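Local coordinates for protein beta-galactosidase (Trichoderma reesei, PDB 3OG2) that probably hydrolyses terminal non-reducing beta-D-galactose residues from beta-D-galactosides, as a glycoside hydrolase of family 35 built round a TIM-barrel domain, at residues E470-N475 and Y556-P561; L660-V665 and S873-G878; D145-T150 and K193-Y198. All coordinates share one frame; numbering follows the deposited sequence.

Overall arrangement
The three contacts lie far apart, with centres about 47 to 53 Å from one another, and share no strand or helix. All are largely buried. Contact 3 belongs to the TIM-barrel domain, where two helices on the outside of the barrel meet; Y146 and Y195 are buried, Y198 is partly exposed, and H148 is the one exposed touching residue of the three contacts. Contact 1 has a sheet-edge strand on each side, joined by an apolar phenylalanine ring; contact 2 pairs one edge strand with a loop. Contact 2 adds a serine-to-carbonyl bond to a proline-tryptophan CH-pi contact, and contact 3 mixes leucine-tyrosine packing with a water bridge and a weak histidine-tyrosine bond.

Contact 1: E470-N475 and Y556-P561; sequences EIFTWN and YNYWVP
Y558 offers its CB to the ring of F472, and from here the segment 556-561 runs past the strand 470-475, whose side chains meet those of Y558 and V560 and the Y558-W559 backbone. F472 CE2 lies 3.5 Å from Y558 CB, and CZ of the same ring comes close to the Y558 carbonyl oxygen. Beyond CB the tyrosine turns off, its hydroxyl being taken up by R537, while K363 bonds to its carbonyl oxygen. W559 points to the other side; its indole packs on L589 and I590 of strand 589-596, and NE1 bonds to the carbonyl oxygen of G587. Toward F472 it presents mainly backbone. V560 turns back to the strand. Its CG2, on the backbone-N side of the residue (anti to the carbonyl carbon), approaches F472 CE2 to 3.5 Å. The same methyl meets T473 tip to tip, V560 CG2 standing 3.9 Å from T473 CB, with CG1 near T473 OG1. F472 reaches this spot because its CG is anti to the backbone N (chi1 172°), which carries the ring across the 8.6 Å between F472 CA and Y558 CA. An alanine in place of F472 would probably open a gap beside Y558 CB and leave V560 CG2 with T473 alone of the strand. Helix 357-370 lies alongside, L364 touching F472 and Q367 touching V560. Strands 470-476 and 558-559 edge a five-stranded and an eight-stranded sheet, so side chains pack between the edges of two separate beta-sheets, consistent with a junction between the all-beta parts that follow the barrel in this family 35 enzyme.

Contact 2: L660-V665 and S873-G878; sequences LKWYKV and SSPLDG
An ST turn in the loop 873-878 packs against the segment leading into edge strand 663-666 in one of the all-beta domains, W662 and S873 making the main contacts. S873 OG donates to the carbonyl oxygen of W662 at 2.7 Å, approaching from above the carbonyl plane, 40° out of it, and not along a lone pair. Its chi1 of 52° sets OG between the backbone N and the carbonyl carbon, where it also bonds to the backbone N of G865; the hydroxyl thus has two partners, W662 O as acceptor and G865 N. The carbonyl oxygen of S873 has no polar partner and lies 3.2 Å from W662 CB, buried in the contact. S873 CB also packs on K664 CB, the rest of the lysine leading away. Over one face of the indole sits the proline: P875 CD stands 3.7 Å from the centroid of the five-membered ring of W662, 20° off its normal, a CH-pi contact offset toward the rim, with CD2 of the ring nearest to it. The two side chains cross at about a right angle. Next to the proline in sequence, S874 OG accepts from L876 N at 3.0 Å, which defines the ST turn, and S874 O takes the backbone N of both D877 and G878, so the loop is tied within itself just beyond the proline. The indole NE1 is satisfied by L657 O. Strand 663-666 is the outermost of a five-stranded antiparallel sheet and pairs with 883-894, from which Y887 touches W662, K664 and P875, while I956 and V958 of strand 953-962 also border the indole.

Contact 3: D145-T150 and K193-Y198; sequences DYLHAT and KPYMQY
Two neighbouring helices of the TIM-barrel domain, 144-163 and 193-205, lie side by side here, with L147 packed against both Y195 and Y198. Its CD1 sits over the centre of the Y198 ring, 3.8 Å from the centroid and 9° off the normal, a CH-pi contact made squarely on the face. CD2, the other branch, is shared: it touches Y198 CD1 at 3.7 Å and also meets Y195 CD1 at the edge of that ring, in plane. With CG anti to the backbone N (chi1 -173°), Y198 extends across toward helix 144-163 and lays its ring under the leucine. The short segments run almost parallel, 10° apart, with their axes 12.0 Å from each other, a wide spacing bridged by the large aromatic side chains. Strands 110-116 and 172-177, adjacent and parallel in the barrel, alternate in sequence with these helices in the beta/alpha pattern of the fold; the side chain of N179, a galactose-binding residue, lies about 9 Å from that of Y195. Y146 and Y195 cross obliquely, Y195 CE1 coming near the plane of the Y146 ring at its edge, 3.9 Å from Y146 CE2. Their hydroxyls do not bond directly: one water sits 2.7 Å from Y146 OH and donates to Y195 OH at 2.8 Å. Y195 OH is also bonded to E178. T150 CG2 covers one face of the Y146 ring, while T150 OG1 donates to the carbonyl of L147. At the exposed end H148 ND1 gives a weak, bent bond to Y198 OH, 3.3 Å long, and both atoms bond to the carboxylate of D151 in the next turn.

Contact 1: E470-N475 and Y556-P561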
loop_
_atom_site.group_PDB
_atom_site.type_symbol
_atom_site.label_atom_id
_atom_site.label_comp_id
_atom_site.label_asym_id
_atom_site.label_seq_id
_atom_site.Cartn_x
_atom_site.Cartn_y
_atom_site.Cartn_z
ATOM N N GLU A 470 0.383 -28.792 -6.802
ATOM C CA GLU A 470 1.160 -27.826 -6.051
ATOM C C GLU A 470 1.031 -28.055 -4.565
ATOM O O GLU A 470 0.028 -28.565 -4.065
ATOM C CB GLU A 470 0.686 -26.417 -6.486
ATOM C CG GLU A 470 1.117 -26.201 -7.961
ATOM C CD GLU A 470 0.887 -24.797 -8.458
ATOM O OE1 GLU A 470 -0.294 -24.443 -8.759
ATOM O OE2 GLU A 470 1.913 -24.064 -8.539
ATOM N N ILE A 471 2.085 -27.706 -3.853
ATOM C CA ILE A 471 2.123 -27.885 -2.413
ATOM C C ILE A 471 1.631 -26.615 -1.747
ATOM O O ILE A 471 2.116 -25.519 -2.057
ATOM C CB ILE A 471 3.566 -28.167 -1.978
ATOM C CG1 ILE A 471 4.027 -29.529 -2.468
ATOM C CG2 ILE A 471 3.733 -28.108 -0.453
ATOM C CD1 ILE A 471 5.134 -29.575 -3.414
ATOM N N PHE A 472 0.657 -26.746 -0.880
ATOM C CA PHE A 472 0.197 -25.635 -0.035
ATOM C C PHE A 472 1.048 -25.575 1.235
ATOM O O PHE A 472 1.626 -24.546 1.574
ATOM C CB PHE A 472 -1.312 -25.784 0.267
ATOM C CG PHE A 472 -1.718 -24.747 1.291
ATOM C CD1 PHE A 472 -1.798 -23.393 0.922
ATOM C CD2 PHE A 472 -2.010 -25.102 2.595
ATOM C CE1 PHE A 472 -2.165 -22.446 1.863
ATOM C CE2 PHE A 472 -2.375 -24.138 3.537
ATOM C CZ PHE A 472 -2.474 -22.805 3.171
ATOM N N THR A 473 1.148 -26.687 1.957
ATOM C CA THR A 473 1.979 -26.740 3.156
ATOM C C THR A 473 2.266 -28.181 3.492
ATOM O O THR A 473 1.622 -29.112 2.932
ATOM C CB THR A 473 1.302 -26.028 4.351
ATOM O OG1 THR A 473 2.296 -25.748 5.346
ATOM C CG2 THR A 473 0.217 -26.890 5.007
ATOM N N TRP A 474 3.194 -28.382 4.411
ATOM C CA TRP A 474 3.331 -29.722 5.011
ATOM C C TRP A 474 3.956 -29.487 6.379
ATOM O O TRP A 474 4.616 -28.460 6.571
ATOM C CB TRP A 474 4.177 -30.677 4.166
ATOM C CG TRP A 474 5.601 -30.239 4.030
ATOM C CD1 TRP A 474 6.104 -29.465 3.018
ATOM C CD2 TRP A 474 6.692 -30.522 4.908
ATOM N NE1 TRP A 474 7.445 -29.243 3.215
ATOM C CE2 TRP A 474 7.831 -29.876 4.364
ATOM C CE3 TRP A 474 6.783 -31.249 6.109
ATOM C CZ2 TRP A 474 9.055 -29.966 5.001
ATOM C CZ3 TRP A 474 8.022 -31.337 6.749
ATOM C CH2 TRP A 474 9.143 -30.681 6.169
ATOM N N ASN A 475 3.740 -30.419 7.314
ATOM C CA ASN A 475 4.454 -30.345 8.570
ATOM C C ASN A 475 4.500 -31.737 9.179
ATOM O O ASN A 475 3.662 -32.595 8.928
ATOM C CB ASN A 475 3.784 -29.341 9.558
ATOM C CG ASN A 475 4.865 -28.756 10.453
ATOM O OD1 ASN A 475 6.003 -29.313 10.630
ATOM N ND2 ASN A 475 4.652 -27.590 10.983
ATOM N N TYR A 556 -7.764 -22.126 -0.846
ATOM C CA TYR A 556 -7.867 -20.713 -0.476
ATOM C C TYR A 556 -8.348 -20.551 0.964
ATOM O O TYR A 556 -8.074 -19.517 1.572
ATOM C CB TYR A 556 -8.933 -20.068 -1.345
ATOM C CG TYR A 556 -8.524 -19.663 -2.745
ATOM C CD1 TYR A 556 -7.216 -19.615 -3.205
ATOM C CD2 TYR A 556 -9.567 -19.272 -3.620
ATOM C CE1 TYR A 556 -6.940 -19.207 -4.524
ATOM C CE2 TYR A 556 -9.289 -18.835 -4.915
ATOM C CZ TYR A 556 -7.972 -18.812 -5.362
ATOM O OH TYR A 556 -7.697 -18.377 -6.637
ATOM N N ASN A 557 -9.069 -21.532 1.502
ATOM C CA ASN A 557 -9.590 -21.397 2.866
ATOM C C ASN A 557 -8.753 -22.080 3.927
ATOM O O ASN A 557 -9.189 -22.171 5.072
ATOM C CB ASN A 557 -11.034 -22.000 2.913
ATOM C CG ASN A 557 -11.940 -21.222 1.963
ATOM O OD1 ASN A 557 -12.138 -20.009 1.985
ATOM N ND2 ASN A 557 -12.538 -22.021 1.084
ATOM N N TYR A 558 -7.562 -22.538 3.589
ATOM C CA TYR A 558 -6.654 -23.118 4.581
ATOM C C TYR A 558 -5.657 -22.064 5.091
ATOM O O TYR A 558 -5.340 -21.087 4.379
ATOM C CB TYR A 558 -5.819 -24.273 3.943
ATOM C CG TYR A 558 -6.555 -25.586 3.806
ATOM C CD1 TYR A 558 -7.683 -25.707 2.954
ATOM C CD2 TYR A 558 -6.154 -26.742 4.462
ATOM C CE1 TYR A 558 -8.337 -26.935 2.828
ATOM C CE2 TYR A 558 -6.810 -27.978 4.345
ATOM C CZ TYR A 558 -7.902 -28.038 3.512
ATOM O OH TYR A 558 -8.582 -29.258 3.389
ATOM N N TRP A 559 -5.164 -22.304 6.308
ATOM C CA TRP A 559 -4.333 -21.345 7.005
ATOM C C TRP A 559 -3.264 -22.111 7.738
ATOM O O TRP A 559 -3.493 -23.257 8.158
ATOM C CB TRP A 559 -5.184 -20.550 8.033
ATOM C CG TRP A 559 -6.337 -19.842 7.403
ATOM C CD1 TRP A 559 -7.603 -20.350 7.278
ATOM C CD2 TRP A 559 -6.368 -18.550 6.810
ATOM N NE1 TRP A 559 -8.432 -19.431 6.645
ATOM C CE2 TRP A 559 -7.680 -18.321 6.338
ATOM C CE3 TRP A 559 -5.382 -17.550 6.614
ATOM C CZ2 TRP A 559 -8.079 -17.144 5.694
ATOM C CZ3 TRP A 559 -5.801 -16.391 5.973
ATOM C CH2 TRP A 559 -7.097 -16.177 5.523
ATOM N N VAL A 560 -2.107 -21.471 7.939
ATOM C CA VAL A 560 -1.021 -22.138 8.643
ATOM C C VAL A 560 -0.421 -21.207 9.681
ATOM O O VAL A 560 0.730 -20.733 9.570
ATOM C CB VAL A 560 0.067 -22.628 7.669
ATOM C CG1 VAL A 560 1.001 -23.605 8.376
ATOM C CG2 VAL A 560 -0.516 -23.292 6.418
ATOM N N PRO A 561 -1.159 -20.920 10.753
ATOM C CA PRO A 561 -0.591 -20.093 11.838
ATOM C C PRO A 561 0.539 -20.854 12.526
ATOM O O PRO A 561 0.518 -22.073 12.668
ATOM C CB PRO A 561 -1.823 -19.915 12.791
ATOM C CG PRO A 561 -2.569 -21.215 12.567
ATOM C CD PRO A 561 -2.508 -21.407 11.059
#

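Contact 2: L660-V665 and S873-G878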
loop_
_atom_site.group_PDB
_atom_site.type_symbol
_atom_site.label_atom_id
_atom_site.label_comp_id
_atom_site.label_asym_id
_atom_site.label_seq_id
_atom_site.Cartn_x
_atom_site.Cartn_y
_atom_site.Cartn_z
ATOM N N LEU A 660 -28.715 14.352 9.725
ATOM C CA LEU A 660 -27.949 14.998 10.805
ATOM C C LEU A 660 -28.321 16.460 10.939
ATOM O O LEU A 660 -28.938 17.033 10.058
ATOM C CB LEU A 660 -26.418 14.869 10.605
ATOM C CG LEU A 660 -25.899 13.420 10.522
ATOM C CD1 LEU A 660 -24.412 13.446 10.204
ATOM C CD2 LEU A 660 -26.186 12.601 11.778
ATOM N N LYS A 661 -27.933 17.063 12.027
ATOM C CA LYS A 661 -28.174 18.512 12.207
ATOM C C LYS A 661 -26.947 19.252 11.679
ATOM O O LYS A 661 -25.900 19.355 12.353
ATOM C CB LYS A 661 -28.437 18.808 13.676
ATOM C CG LYS A 661 -28.813 20.235 13.908
ATOM C CD LYS A 661 -29.260 20.504 15.343
ATOM C CE LYS A 661 -29.676 21.967 15.442
ATOM N NZ LYS A 661 -29.640 22.488 16.824
ATOM N N TRP A 662 -27.018 19.709 10.455
ATOM C CA TRP A 662 -25.903 20.357 9.771
ATOM C C TRP A 662 -25.826 21.853 10.123
ATOM O O TRP A 662 -26.838 22.533 10.155
ATOM C CB TRP A 662 -26.027 20.255 8.248
ATOM C CG TRP A 662 -25.730 18.849 7.779
ATOM C CD1 TRP A 662 -26.647 17.885 7.481
ATOM C CD2 TRP A 662 -24.444 18.256 7.566
ATOM N NE1 TRP A 662 -26.014 16.722 7.088
ATOM C CE2 TRP A 662 -24.643 16.915 7.130
ATOM C CE3 TRP A 662 -23.137 18.742 7.713
ATOM C CZ2 TRP A 662 -23.579 16.065 6.831
ATOM C CZ3 TRP A 662 -22.075 17.912 7.419
ATOM C CH2 TRP A 662 -22.281 16.595 6.985
ATOM N N TYR A 663 -24.599 22.310 10.337
ATOM C CA TYR A 663 -24.303 23.705 10.580
ATOM C C TYR A 663 -23.435 24.194 9.436
ATOM O O TYR A 663 -22.595 23.451 8.964
ATOM C CB TYR A 663 -23.543 23.879 11.903
ATOM C CG TYR A 663 -24.444 23.645 13.100
ATOM C CD1 TYR A 663 -24.713 22.384 13.635
ATOM C CD2 TYR A 663 -25.045 24.737 13.724
ATOM C CE1 TYR A 663 -25.553 22.260 14.745
ATOM C CE2 TYR A 663 -25.872 24.615 14.819
ATOM C CZ TYR A 663 -26.111 23.364 15.317
ATOM O OH TYR A 663 -26.955 23.295 16.402
ATOM N N LYS A 664 -23.600 25.459 9.064
ATOM C CA LYS A 664 -22.850 26.016 7.936
ATOM C C LYS A 664 -22.093 27.271 8.323
ATOM O O LYS A 664 -22.609 28.073 9.114
ATOM C CB LYS A 664 -23.866 26.337 6.834
ATOM C CG LYS A 664 -23.295 27.027 5.595
ATOM C CD LYS A 664 -24.424 27.486 4.680
ATOM C CE LYS A 664 -23.897 28.136 3.421
ATOM N NZ LYS A 664 -24.760 29.224 2.888
ATOM N N VAL A 665 -20.931 27.462 7.701
ATOM C CA VAL A 665 -20.209 28.727 7.840
ATOM C C VAL A 665 -19.682 29.128 6.461
ATOM O O VAL A 665 -19.222 28.273 5.703
ATOM C CB VAL A 665 -19.130 28.645 8.929
ATOM C CG1 VAL A 665 -18.011 27.672 8.594
ATOM C CG2 VAL A 665 -18.514 30.035 9.177
ATOM N N SER A 873 -28.892 24.891 6.037
ATOM C CA SER A 873 -27.480 24.823 6.370
ATOM C C SER A 873 -26.929 23.454 6.042
ATOM O O SER A 873 -25.955 23.038 6.631
ATOM C CB SER A 873 -27.278 25.146 7.855
ATOM O OG SER A 873 -28.149 24.309 8.611
ATOM N N SER A 874 -27.520 22.723 5.128
ATOM C CA SER A 874 -27.020 21.402 4.750
ATOM C C SER A 874 -26.237 21.391 3.449
ATOM O O SER A 874 -26.615 22.108 2.495
ATOM C CB SER A 874 -28.284 20.519 4.525
ATOM O OG SER A 874 -27.775 19.295 3.994
ATOM N N PRO A 875 -25.207 20.576 3.351
ATOM C CA PRO A 875 -24.449 20.480 2.082
ATOM C C PRO A 875 -25.327 19.913 0.966
ATOM O O PRO A 875 -25.027 20.136 -0.218
ATOM C CB PRO A 875 -23.306 19.524 2.410
ATOM C CG PRO A 875 -23.840 18.715 3.575
ATOM C CD PRO A 875 -24.674 19.692 4.386
ATOM N N LEU A 876 -26.410 19.213 1.312
ATOM C CA LEU A 876 -27.313 18.700 0.289
ATOM C C LEU A 876 -28.082 19.818 -0.408
ATOM O O LEU A 876 -28.574 19.601 -1.542
ATOM C CB LEU A 876 -28.336 17.738 0.893
ATOM C CG LEU A 876 -27.837 16.334 1.282
ATOM C CD1 LEU A 876 -27.201 15.603 0.116
ATOM C CD2 LEU A 876 -26.865 16.335 2.439
ATOM N N ASP A 877 -28.175 20.970 0.230
ATOM C CA ASP A 877 -28.827 22.125 -0.403
ATOM C C ASP A 877 -27.782 23.059 -1.017
ATOM O O ASP A 877 -28.045 23.741 -1.998
ATOM C CB ASP A 877 -29.726 22.884 0.568
ATOM C CG ASP A 877 -30.926 22.025 0.948
ATOM O OD1 ASP A 877 -31.563 21.442 0.048
ATOM O OD2 ASP A 877 -31.210 21.934 2.150
ATOM N N GLY A 878 -26.597 23.133 -0.438
ATOM C CA GLY A 878 -25.483 23.873 -1.001
ATOM C C GLY A 878 -25.737 25.376 -1.088
ATOM O O GLY A 878 -26.372 25.973 -0.270
#

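Contact 3: D145-T150 and K193-Y198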
loop_
_atom_site.group_PDB
_atom_site.type_symbol
_atom_site.label_atom_id
_atom_site.label_comp_id
_atom_site.label_asym_id
_atom_site.label_seq_id
_atom_site.Cartn_x
_atom_site.Cartn_y
_atom_site.Cartn_z
ATOM N N ASP A 145 23.848 22.263 -0.216
ATOM C CA ASP A 145 22.638 22.776 0.443
ATOM C C ASP A 145 21.549 21.706 0.505
ATOM O O ASP A 145 20.863 21.580 1.520
ATOM C CB ASP A 145 22.115 24.047 -0.228
ATOM C CG ASP A 145 22.043 23.967 -1.752
ATOM O OD1 ASP A 145 22.453 22.965 -2.372
ATOM O OD2 ASP A 145 21.543 24.923 -2.391
ATOM N N TYR A 146 21.441 20.855 -0.507
ATOM C CA TYR A 146 20.542 19.698 -0.484
ATOM C C TYR A 146 21.027 18.710 0.569
ATOM O O TYR A 146 20.267 18.263 1.450
ATOM C CB TYR A 146 20.419 19.011 -1.878
ATOM C CG TYR A 146 19.684 17.675 -1.666
ATOM C CD1 TYR A 146 18.312 17.690 -1.366
ATOM C CD2 TYR A 146 20.358 16.454 -1.707
ATOM C CE1 TYR A 146 17.632 16.496 -1.163
ATOM C CE2 TYR A 146 19.697 15.279 -1.479
ATOM C CZ TYR A 146 18.329 15.304 -1.204
ATOM O OH TYR A 146 17.691 14.108 -0.960
ATOM N N LEU A 147 22.304 18.298 0.500
ATOM C CA LEU A 147 22.796 17.256 1.416
ATOM C C LEU A 147 22.563 17.661 2.859
ATOM O O LEU A 147 22.043 16.914 3.693
ATOM C CB LEU A 147 24.320 17.021 1.274
ATOM C CG LEU A 147 24.718 16.305 -0.025
ATOM C CD1 LEU A 147 26.204 16.033 0.040
ATOM C CD2 LEU A 147 23.947 15.000 -0.237
ATOM N N HIS A 148 22.956 18.918 3.162
ATOM C CA HIS A 148 22.873 19.298 4.562
ATOM C C HIS A 148 21.421 19.538 4.958
ATOM O O HIS A 148 21.074 19.352 6.134
ATOM C CB HIS A 148 23.817 20.479 4.796
ATOM C CG HIS A 148 25.248 20.087 4.557
ATOM N ND1 HIS A 148 25.824 18.880 4.881
ATOM C CD2 HIS A 148 26.208 20.867 4.007
ATOM C CE1 HIS A 148 27.109 18.906 4.524
ATOM N NE2 HIS A 148 27.330 20.080 4.006
ATOM N N ALA A 149 20.513 19.839 4.016
ATOM C CA ALA A 149 19.077 19.909 4.325
ATOM C C ALA A 149 18.528 18.551 4.772
ATOM O O ALA A 149 17.531 18.541 5.492
ATOM C CB ALA A 149 18.283 20.408 3.127
ATOM N N THR A 150 19.166 17.440 4.373
ATOM C CA THR A 150 18.673 16.093 4.738
ATOM C C THR A 150 19.243 15.579 6.057
ATOM O O THR A 150 18.779 14.555 6.589
ATOM C CB THR A 150 19.007 15.045 3.664
ATOM O OG1 THR A 150 20.418 14.776 3.644
ATOM C CG2 THR A 150 18.530 15.426 2.278
ATOM N N LYS A 193 28.807 8.800 -7.419
ATOM C CA LYS A 193 29.233 7.937 -6.315
ATOM C C LYS A 193 29.514 8.698 -5.009
ATOM O O LYS A 193 29.151 8.150 -3.956
ATOM C CB LYS A 193 30.375 7.067 -6.771
ATOM C CG LYS A 193 29.968 6.138 -7.930
ATOM C CD LYS A 193 31.037 5.161 -8.281
ATOM C CE LYS A 193 30.621 4.231 -9.418
ATOM N NZ LYS A 193 31.695 3.242 -9.777
ATOM N N PRO A 194 30.084 9.889 -5.013
ATOM C CA PRO A 194 30.169 10.634 -3.776
ATOM C C PRO A 194 28.797 10.887 -3.170
ATOM O O PRO A 194 28.647 10.787 -1.932
ATOM C CB PRO A 194 30.854 11.973 -4.195
ATOM C CG PRO A 194 31.744 11.506 -5.337
ATOM C CD PRO A 194 30.825 10.580 -6.114
ATOM N N TYR A 195 27.788 11.201 -3.970
ATOM C CA TYR A 195 26.429 11.382 -3.449
ATOM C C TYR A 195 25.927 10.107 -2.801
ATOM O O TYR A 195 25.459 10.080 -1.646
ATOM C CB TYR A 195 25.489 11.849 -4.576
ATOM C CG TYR A 195 24.050 11.775 -4.126
ATOM C CD1 TYR A 195 23.583 12.643 -3.160
ATOM C CD2 TYR A 195 23.167 10.827 -4.659
ATOM C CE1 TYR A 195 22.256 12.567 -2.737
ATOM C CE2 TYR A 195 21.864 10.743 -4.237
ATOM C CZ TYR A 195 21.415 11.620 -3.267
ATOM O OH TYR A 195 20.099 11.582 -2.827
ATOM N N MET A 196 26.077 9.003 -3.533
ATOM C CA MET A 196 25.579 7.717 -3.009
ATOM C C MET A 196 26.238 7.355 -1.700
ATOM O O MET A 196 25.617 6.856 -0.766
ATOM C CB MET A 196 25.802 6.614 -4.053
ATOM C CG MET A 196 25.058 6.809 -5.360
ATOM S SD MET A 196 25.851 5.908 -6.742
ATOM C CE MET A 196 25.216 4.315 -6.346
ATOM N N GLN A 197 27.586 7.564 -1.643
ATOM C CA GLN A 197 28.277 7.232 -0.399
ATOM C C GLN A 197 27.890 8.168 0.735
ATOM O O GLN A 197 27.889 7.720 1.881
ATOM C CB GLN A 197 29.805 7.286 -0.631
ATOM C CG GLN A 197 30.522 6.702 0.586
ATOM C CD GLN A 197 30.196 5.237 0.782
ATOM O OE1 GLN A 197 30.163 4.401 -0.124
ATOM N NE2 GLN A 197 29.941 4.921 2.051
ATOM N N TYR A 198 27.638 9.460 0.453
ATOM C CA TYR A 198 27.188 10.350 1.544
ATOM C C TYR A 198 25.898 9.780 2.143
ATOM O O TYR A 198 25.744 9.796 3.383
ATOM C CB TYR A 198 26.930 11.734 0.988
ATOM C CG TYR A 198 26.637 12.768 2.052
ATOM C CD1 TYR A 198 25.316 12.968 2.502
ATOM C CD2 TYR A 198 27.649 13.544 2.617
ATOM C CE1 TYR A 198 25.039 13.894 3.480
ATOM C CE2 TYR A 198 27.375 14.486 3.592
ATOM C CZ TYR A 198 26.064 14.664 4.033
ATOM O OH TYR A 198 25.795 15.626 4.974
HETATM O O HOH W 1 19.334 12.098 -0.224
#